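PDB 3LD7: Lin0431 protein, which is of unknown function but contains a compact beta domain of the NusG domain II family. Local coordinates for residues G5-K17 and C79-T91. Residues are numbered along the deposited sequence; the frame is centred on the assembly and turned at random. Where two conformers were deposited one is given.
Sequences GDEVVAIISQNGK and CLPHKVFVEIKST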
ATOM      1  N   GLY A   5     -20.064  -8.609   5.619  1.00 55.16           N
ATOM      2  CA  GLY A   5     -18.952  -8.128   6.421  1.00 54.29           C
ATOM      3  C   GLY A   5     -18.632  -6.666   6.173  1.00 52.44           C
ATOM      4  O   GLY A   5     -19.469  -5.900   5.695  1.00 53.63           O
ATOM      5  N   ASP A   6     -17.403  -6.282   6.497  1.00 49.39           N
ATOM      6  CA  ASP A   6     -16.954  -4.907   6.356  1.00 45.09           C
ATOM      7  C   ASP A   6     -16.643  -4.600   4.883  1.00 40.43           C
ATOM      8  O   ASP A   6     -16.341  -5.501   4.097  1.00 41.67           O
ATOM      9  CB  ASP A   6     -15.711  -4.697   7.238  1.00 45.89           C
ATOM     10  CG  ASP A   6     -15.423  -3.231   7.528  1.00 46.09           C
ATOM     11  OD1 ASP A   6     -16.256  -2.365   7.172  1.00 46.13           O
ATOM     12  OD2 ASP A   6     -14.355  -2.947   8.124  1.00 45.01           O
ATOM     13  N   GLU A   7     -16.759  -3.334   4.509  1.00 35.33           N
ATOM     14  CA  GLU A   7     -16.331  -2.869   3.190  1.00 32.73           C
ATOM     15  C   GLU A   7     -15.211  -1.873   3.396  1.00 28.87           C
ATOM     16  O   GLU A   7     -15.389  -0.893   4.121  1.00 29.82           O
ATOM     17  CB  GLU A   7     -17.473  -2.171   2.469  1.00 37.67           C
ATOM     18  CG  GLU A   7     -18.599  -3.091   2.040  1.00 43.89           C
ATOM     19  CD  GLU A   7     -19.722  -2.333   1.352  1.00 49.17           C
ATOM     20  OE1 GLU A   7     -20.204  -1.329   1.925  1.00 50.25           O
ATOM     21  OE2 GLU A   7     -20.121  -2.741   0.240  1.00 51.78           O
ATOM     22  N   VAL A   8     -14.067  -2.104   2.758  1.00 23.70           N
ATOM     23  CA  VAL A   8     -12.888  -1.276   3.017  1.00 20.32           C
ATOM     24  C   VAL A   8     -12.226  -0.721   1.765  1.00 20.35           C
ATOM     25  O   VAL A   8     -12.363  -1.277   0.662  1.00 20.88           O
ATOM     26  CB  VAL A   8     -11.832  -2.028   3.869  1.00 20.40           C
ATOM     27  CG1 VAL A   8     -12.438  -2.393   5.220  1.00 21.69           C
ATOM     28  CG2 VAL A   8     -11.327  -3.275   3.144  1.00 21.21           C
ATOM     29  N   VAL A   9     -11.500   0.379   1.956  1.00 20.10           N
ATOM     30  CA  VAL A   9     -10.781   1.044   0.880  1.00 20.63           C
ATOM     31  C   VAL A   9      -9.360   1.259   1.353  1.00 18.97           C
ATOM     32  O   VAL A   9      -9.146   1.636   2.506  1.00 20.89           O
ATOM     33  CB  VAL A   9     -11.397   2.422   0.543  1.00 19.96           C
ATOM     34  CG1 VAL A   9     -10.664   3.064  -0.594  1.00 20.48           C
ATOM     35  CG2 VAL A   9     -12.854   2.284   0.170  1.00 23.90           C
ATOM     36  N   ALA A  10      -8.390   1.010   0.479  1.00 16.33           N
ATOM     37  CA  ALA A  10      -7.006   1.279   0.799  1.00 15.19           C
ATOM     38  C   ALA A  10      -6.617   2.633   0.222  1.00 15.64           C
ATOM     39  O   ALA A  10      -6.777   2.880  -0.978  1.00 17.28           O
ATOM     40  CB  ALA A  10      -6.119   0.196   0.231  1.00 17.88           C
ATOM     41  N   ILE A  11      -6.099   3.508   1.080  1.00 14.81           N
ATOM     42  CA  ILE A  11      -5.653   4.829   0.669  1.00 16.48           C
ATOM     43  C   ILE A  11      -4.133   4.799   0.642  1.00 15.15           C
ATOM     44  O   ILE A  11      -3.480   4.554   1.662  1.00 15.57           O
ATOM     45  CB  ILE A  11      -6.160   5.939   1.635  1.00 16.96           C
ATOM     46  CG1 ILE A  11      -7.654   5.767   1.934  1.00 20.93           C
ATOM     47  CG2 ILE A  11      -5.810   7.344   1.090  1.00 17.64           C
ATOM     48  CD1 ILE A  11      -8.515   6.012   0.785  1.00 23.39           C
ATOM     49  N   ILE A  12      -3.565   5.013  -0.530  1.00 14.44           N
ATOM     50  CA  ILE A  12      -2.113   4.953  -0.699  1.00 13.50           C
ATOM     51  C   ILE A  12      -1.578   6.337  -1.028  1.00 14.64           C
ATOM     52  O   ILE A  12      -1.998   6.951  -2.018  1.00 14.28           O
ATOM     53  CB  ILE A  12      -1.754   3.971  -1.837  1.00 14.72           C
ATOM     54  CG1 ILE A  12      -2.339   2.573  -1.539  1.00 16.47           C
ATOM     55  CG2 ILE A  12      -0.239   3.907  -2.036  1.00 16.28           C
ATOM     56  CD1 ILE A  12      -3.658   2.248  -2.275  1.00 19.12           C
ATOM     57  N   SER A  13      -0.650   6.822  -0.200  1.00 14.06           N
ATOM     58  CA  SER A  13      -0.128   8.189  -0.283  0.51 14.23           C
ATOM     59  C   SER A  13       1.380   8.205  -0.387  1.00 13.77           C
ATOM     60  O   SER A  13       2.050   7.286   0.079  1.00 14.09           O
ATOM     61  CB  SER A  13      -0.486   8.973   0.975  0.51 14.23           C
ATOM     62  OG  SER A  13      -1.889   9.141   1.093  0.51 15.24           O
ATOM     63  N   GLN A  14       1.898   9.284  -0.950  1.00 13.05           N
ATOM     64  CA  GLN A  14       3.333   9.532  -0.956  1.00 13.14           C
ATOM     65  C   GLN A  14       3.515  10.994  -0.529  1.00 14.44           C
ATOM     66  O   GLN A  14       2.954  11.912  -1.147  1.00 14.87           O
ATOM     67  CB  GLN A  14       3.879   9.314  -2.362  1.00 15.87           C
ATOM     68  CG  GLN A  14       5.344   9.644  -2.544  1.00 18.36           C
ATOM     69  CD  GLN A  14       5.714   9.746  -4.035  1.00 21.04           C
ATOM     70  OE1 GLN A  14       4.957  10.307  -4.854  1.00 24.43           O
ATOM     71  NE2 GLN A  14       6.880   9.232  -4.385  1.00 22.46           N
ATOM     72  N   ASN A  15       4.272  11.197   0.553  1.00 16.72           N
ATOM     73  CA  ASN A  15       4.404  12.504   1.200  1.00 21.17           C
ATOM     74  C   ASN A  15       3.058  13.159   1.528  1.00 20.12           C
ATOM     75  O   ASN A  15       2.881  14.385   1.400  1.00 22.28           O
ATOM     76  CB  ASN A  15       5.309  13.437   0.414  1.00 25.79           C
ATOM     77  CG  ASN A  15       5.816  14.606   1.269  1.00 30.75           C
ATOM     78  OD1 ASN A  15       5.928  14.495   2.500  1.00 31.68           O
ATOM     79  ND2 ASN A  15       6.105  15.730   0.623  1.00 34.87           N
ATOM     80  N   GLY A  16       2.123  12.309   1.949  1.00 17.90           N
ATOM     81  CA  GLY A  16       0.788  12.740   2.331  1.00 19.20           C
ATOM     82  C   GLY A  16      -0.170  12.963   1.191  1.00 19.51           C
ATOM     83  O   GLY A  16      -1.377  13.158   1.403  1.00 22.15           O
ATOM     84  N   LYS A  17       0.363  12.945  -0.023  1.00 16.68           N
ATOM     85  CA  LYS A  17      -0.486  13.174  -1.189  1.00 16.02           C
ATOM     86  C   LYS A  17      -1.017  11.845  -1.730  1.00 13.60           C
ATOM     87  O   LYS A  17      -0.254  10.916  -1.993  1.00 15.10           O
ATOM     88  CB  LYS A  17       0.273  13.963  -2.245  1.00 19.16           C
ATOM     89  CG  LYS A  17       0.544  15.389  -1.794  1.00 21.99           C
ATOM     90  CD  LYS A  17       1.528  16.079  -2.702  1.00 26.04           C
ATOM     91  CE  LYS A  17       2.918  15.590  -2.417  1.00 30.04           C
ATOM     92  NZ  LYS A  17       3.876  16.309  -3.289  1.00 34.71           N
ATOM     93  N   CYS A  79       6.273   3.050   4.748  1.00 14.49           N
ATOM     94  CA  CYS A  79       7.668   3.057   4.322  1.00 13.96           C
ATOM     95  C   CYS A  79       8.142   4.460   4.566  1.00 13.01           C
ATOM     96  O   CYS A  79       7.957   5.349   3.735  1.00 14.23           O
ATOM     97  CB  CYS A  79       7.848   2.678   2.842  1.00 14.92           C
ATOM     98  SG  CYS A  79       9.597   2.774   2.342  1.00 18.01           S
ATOM     99  N   LEU A  80       8.708   4.674   5.754  1.00 14.00           N
ATOM    100  CA  LEU A  80       9.052   6.041   6.181  1.00 15.18           C
ATOM    101  C   LEU A  80      10.101   6.744   5.290  1.00 15.14           C
ATOM    102  O   LEU A  80       9.901   7.877   4.873  1.00 15.29           O
ATOM    103  CB  LEU A  80       9.446   6.073   7.667  1.00 19.47           C
ATOM    104  CG  LEU A  80       8.664   7.111   8.445  1.00 25.33           C
ATOM    105  CD1 LEU A  80       8.978   7.009   9.900  1.00 23.72           C
ATOM    106  CD2 LEU A  80       8.962   8.512   7.923  1.00 29.69           C
ATOM    107  N   PRO A  81      11.193   6.058   4.954  1.00 13.88           N
ATOM    108  CA  PRO A  81      12.205   6.718   4.108  1.00 14.21           C
ATOM    109  C   PRO A  81      11.666   7.195   2.771  1.00 14.37           C
ATOM    110  O   PRO A  81      12.156   8.201   2.236  1.00 17.02           O
ATOM    111  CB  PRO A  81      13.272   5.624   3.905  1.00 16.15           C
ATOM    112  CG  PRO A  81      13.129   4.769   5.157  1.00 15.55           C
ATOM    113  CD  PRO A  81      11.631   4.733   5.411  1.00 14.47           C
ATOM    114  N   HIS A  82      10.683   6.483   2.223  1.00 13.39           N
ATOM    115  CA  HIS A  82      10.099   6.899   0.941  1.00 11.65           C
ATOM    116  C   HIS A  82       8.819   7.693   1.117  1.00 12.13           C
ATOM    117  O   HIS A  82       8.169   8.064   0.123  1.00 13.60           O
ATOM    118  CB  HIS A  82       9.833   5.670   0.073  1.00 12.46           C
ATOM    119  CG  HIS A  82      11.083   4.942  -0.327  1.00 13.05           C
ATOM    120  ND1 HIS A  82      11.068   3.814  -1.120  1.00 12.52           N
ATOM    121  CD2 HIS A  82      12.392   5.174  -0.037  1.00 13.35           C
ATOM    122  CE1 HIS A  82      12.309   3.394  -1.319  1.00 13.40           C
ATOM    123  NE2 HIS A  82      13.131   4.191  -0.652  1.00 13.46           N
ATOM    124  N   LYS A  83       8.414   7.906   2.366  1.00 12.49           N
ATOM    125  CA  LYS A  83       7.212   8.705   2.688  1.00 12.55           C
ATOM    126  C   LYS A  83       5.932   8.087   2.137  1.00 12.79           C
ATOM    127  O   LYS A  83       4.958   8.793   1.804  1.00 14.27           O
ATOM    128  CB  LYS A  83       7.368  10.164   2.236  1.00 14.52           C
ATOM    129  CG  LYS A  83       8.674  10.808   2.757  1.00 16.00           C
ATOM    130  CD  LYS A  83       8.729  12.287   2.427  1.00 19.44           C
ATOM    131  CE  LYS A  83      10.051  12.884   2.877  1.00 23.12           C
ATOM    132  NZ  LYS A  83      10.144  14.340   2.632  1.00 26.06           N
ATOM    133  N   VAL A  84       5.923   6.766   2.063  1.00 12.23           N
ATOM    134  CA  VAL A  84       4.766   6.062   1.526  1.00 14.23           C
ATOM    135  C   VAL A  84       3.936   5.529   2.664  1.00 14.41           C
ATOM    136  O   VAL A  84       4.471   4.960   3.628  1.00 15.20           O
ATOM    137  CB  VAL A  84       5.195   4.920   0.564  1.00 13.82           C
ATOM    138  CG1 VAL A  84       3.998   4.007   0.240  1.00 16.53           C
ATOM    139  CG2 VAL A  84       5.770   5.527  -0.734  1.00 15.04           C
ATOM    140  N   PHE A  85       2.625   5.737   2.579  1.00 13.15           N
ATOM    141  CA  PHE A  85       1.736   5.275   3.633  1.00 13.69           C
ATOM    142  C   PHE A  85       0.516   4.618   2.999  1.00 13.74           C
ATOM    143  O   PHE A  85      -0.042   5.144   2.022  1.00 15.96           O
ATOM    144  CB  PHE A  85       1.306   6.482   4.463  1.00 15.93           C
ATOM    145  CG  PHE A  85       0.453   6.157   5.656  1.00 16.55           C
ATOM    146  CD1 PHE A  85       0.926   5.346   6.683  1.00 17.56           C
ATOM    147  CD2 PHE A  85      -0.804   6.723   5.785  1.00 17.99           C
ATOM    148  CE1 PHE A  85       0.136   5.100   7.823  1.00 17.53           C
ATOM    149  CE2 PHE A  85      -1.590   6.480   6.895  1.00 18.70           C
ATOM    150  CZ  PHE A  85      -1.133   5.657   7.906  1.00 18.73           C
ATOM    151  N   VAL A  86       0.100   3.496   3.566  1.00 13.77           N
ATOM    152  CA  VAL A  86      -1.145   2.863   3.173  1.00 13.88           C
ATOM    153  C   VAL A  86      -2.033   2.786   4.403  1.00 13.81           C
ATOM    154  O   VAL A  86      -1.597   2.340   5.467  1.00 16.18           O
ATOM    155  CB  VAL A  86      -0.909   1.416   2.682  1.00 14.30           C
ATOM    156  CG1 VAL A  86      -2.254   0.746   2.334  1.00 16.66           C
ATOM    157  CG2 VAL A  86       0.052   1.391   1.498  1.00 16.16           C
ATOM    158  N   GLU A  87      -3.273   3.251   4.276  1.00 15.77           N
ATOM    159  CA  GLU A  87      -4.241   3.152   5.352  1.00 17.55           C
ATOM    160  C   GLU A  87      -5.468   2.449   4.805  1.00 16.89           C
ATOM    161  O   GLU A  87      -5.979   2.835   3.752  1.00 19.69           O
ATOM    162  CB  GLU A  87      -4.639   4.555   5.817  1.00 22.63           C
ATOM    163  CG  GLU A  87      -5.707   4.551   6.834  1.00 29.46           C
ATOM    164  CD  GLU A  87      -5.994   5.931   7.393  1.00 33.12           C
ATOM    165  OE1 GLU A  87      -5.534   6.950   6.816  1.00 34.46           O
ATOM    166  OE2 GLU A  87      -6.693   5.991   8.416  1.00 35.54           O
ATOM    167  N   ILE A  88      -5.957   1.438   5.512  1.00 16.82           N
ATOM    168  CA  ILE A  88      -7.209   0.794   5.143  1.00 18.69           C
ATOM    169  C   ILE A  88      -8.328   1.318   6.022  1.00 20.85           C
ATOM    170  O   ILE A  88      -8.234   1.285   7.266  1.00 23.49           O
ATOM    171  CB  ILE A  88      -7.119  -0.728   5.233  1.00 19.71           C
ATOM    172  CG1 ILE A  88      -6.002  -1.215   4.293  1.00 20.82           C
ATOM    173  CG2 ILE A  88      -8.482  -1.389   4.891  1.00 20.78           C
ATOM    174  CD1 ILE A  88      -5.912  -2.724   4.197  1.00 23.94           C
ATOM    175  N   LYS A  89      -9.371   1.834   5.369  1.00 22.13           N
ATOM    176  CA  LYS A  89     -10.489   2.470   6.068  1.00 24.93           C
ATOM    177  C   LYS A  89     -11.795   1.756   5.751  1.00 25.14           C
ATOM    178  O   LYS A  89     -12.021   1.330   4.625  1.00 25.77           O
ATOM    179  CB  LYS A  89     -10.630   3.940   5.647  1.00 27.20           C
ATOM    180  CG  LYS A  89      -9.431   4.835   5.948  1.00 31.31           C
ATOM    181  CD  LYS A  89      -9.764   6.295   5.621  1.00 33.26           C
ATOM    182  CE  LYS A  89      -8.656   7.231   6.067  1.00 37.43           C
ATOM    183  NZ  LYS A  89      -9.020   8.672   5.929  1.00 39.44           N
ATOM    184  N   SER A  90     -12.663   1.642   6.742  1.00 27.08           N
ATOM    185  CA  SER A  90     -14.000   1.140   6.498  1.00 29.98           C
ATOM    186  C   SER A  90     -14.792   2.247   5.808  1.00 33.89           C
ATOM    187  O   SER A  90     -14.586   3.421   6.086  1.00 35.23           O
ATOM    188  CB  SER A  90     -14.665   0.769   7.822  1.00 32.15           C
ATOM    189  OG  SER A  90     -15.998   0.334   7.612  1.00 35.08           O
ATOM    190  N   THR A  91     -15.689   1.890   4.896  1.00 36.88           N
ATOM    191  CA  THR A  91     -16.572   2.896   4.311  1.00 40.57           C
ATOM    192  C   THR A  91     -17.924   2.884   5.022  1.00 44.03           C
ATOM    193  O   THR A  91     -18.857   3.625   4.689  1.00 44.82           O
ATOM    194  CB  THR A  91     -16.766   2.688   2.808  1.00 42.39           C
ATOM    195  OG1 THR A  91     -17.298   1.379   2.569  1.00 43.27           O
ATOM    196  CG2 THR A  91     -15.445   2.835   2.081  1.00 42.44           C
TER
HETATM  197  O   HOH W   1       8.802   7.873  -2.583  1.00 20.22           O
HETATM  198  O   HOH W   2       2.297   9.552   2.662  1.00 16.98           O
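His82 and Gln14 meet through a water at one end of an antiparallel strand pair, 8-14 with 84-90, the central strands of a four-stranded sheet in this NusG II-family domain. The water donates to His82 O and accepts from Gln14 NE2, whose amide also bonds Lys36 O. Lys83, with positive phi (63°), forms a G1 beta bulge with Val84 opposite Cys79; its carbonyl takes Asn15 N at 2.8 Å and a second water that reaches Gly16 N, while its aliphatic CD lies beside Asn15 OD1. From Phe85 to Lys89, paired backbone bonds link Phe85 with Ser13, Glu87 with Ile11 and Lys89 with Val9. Between them, Val86, Ile88, Ala10 and Ile12 share the buried face, where Ile52 of strand 51-57 touches Ala10 and Ile12. Beta-branched valine and isoleucine suit extended backbone: Val86 CG2 lies alongside Ile12 CG1 at 4.0 Å, and Ile88 CG2 packs on Val8 CB at 3.6 Å. At the solvent-exposed end, the short hydroxyl side chain of Ser90 supplies a donor for Asp6: turned opposite its own N (chi1 177°), OG reaches the syn lone pair of Asp6 OD1 at 2.7 Å. Thr91 N bonds Glu7 O, and Thr91 CG2 presses tightly on Val9 CG2, 3.3 Å away.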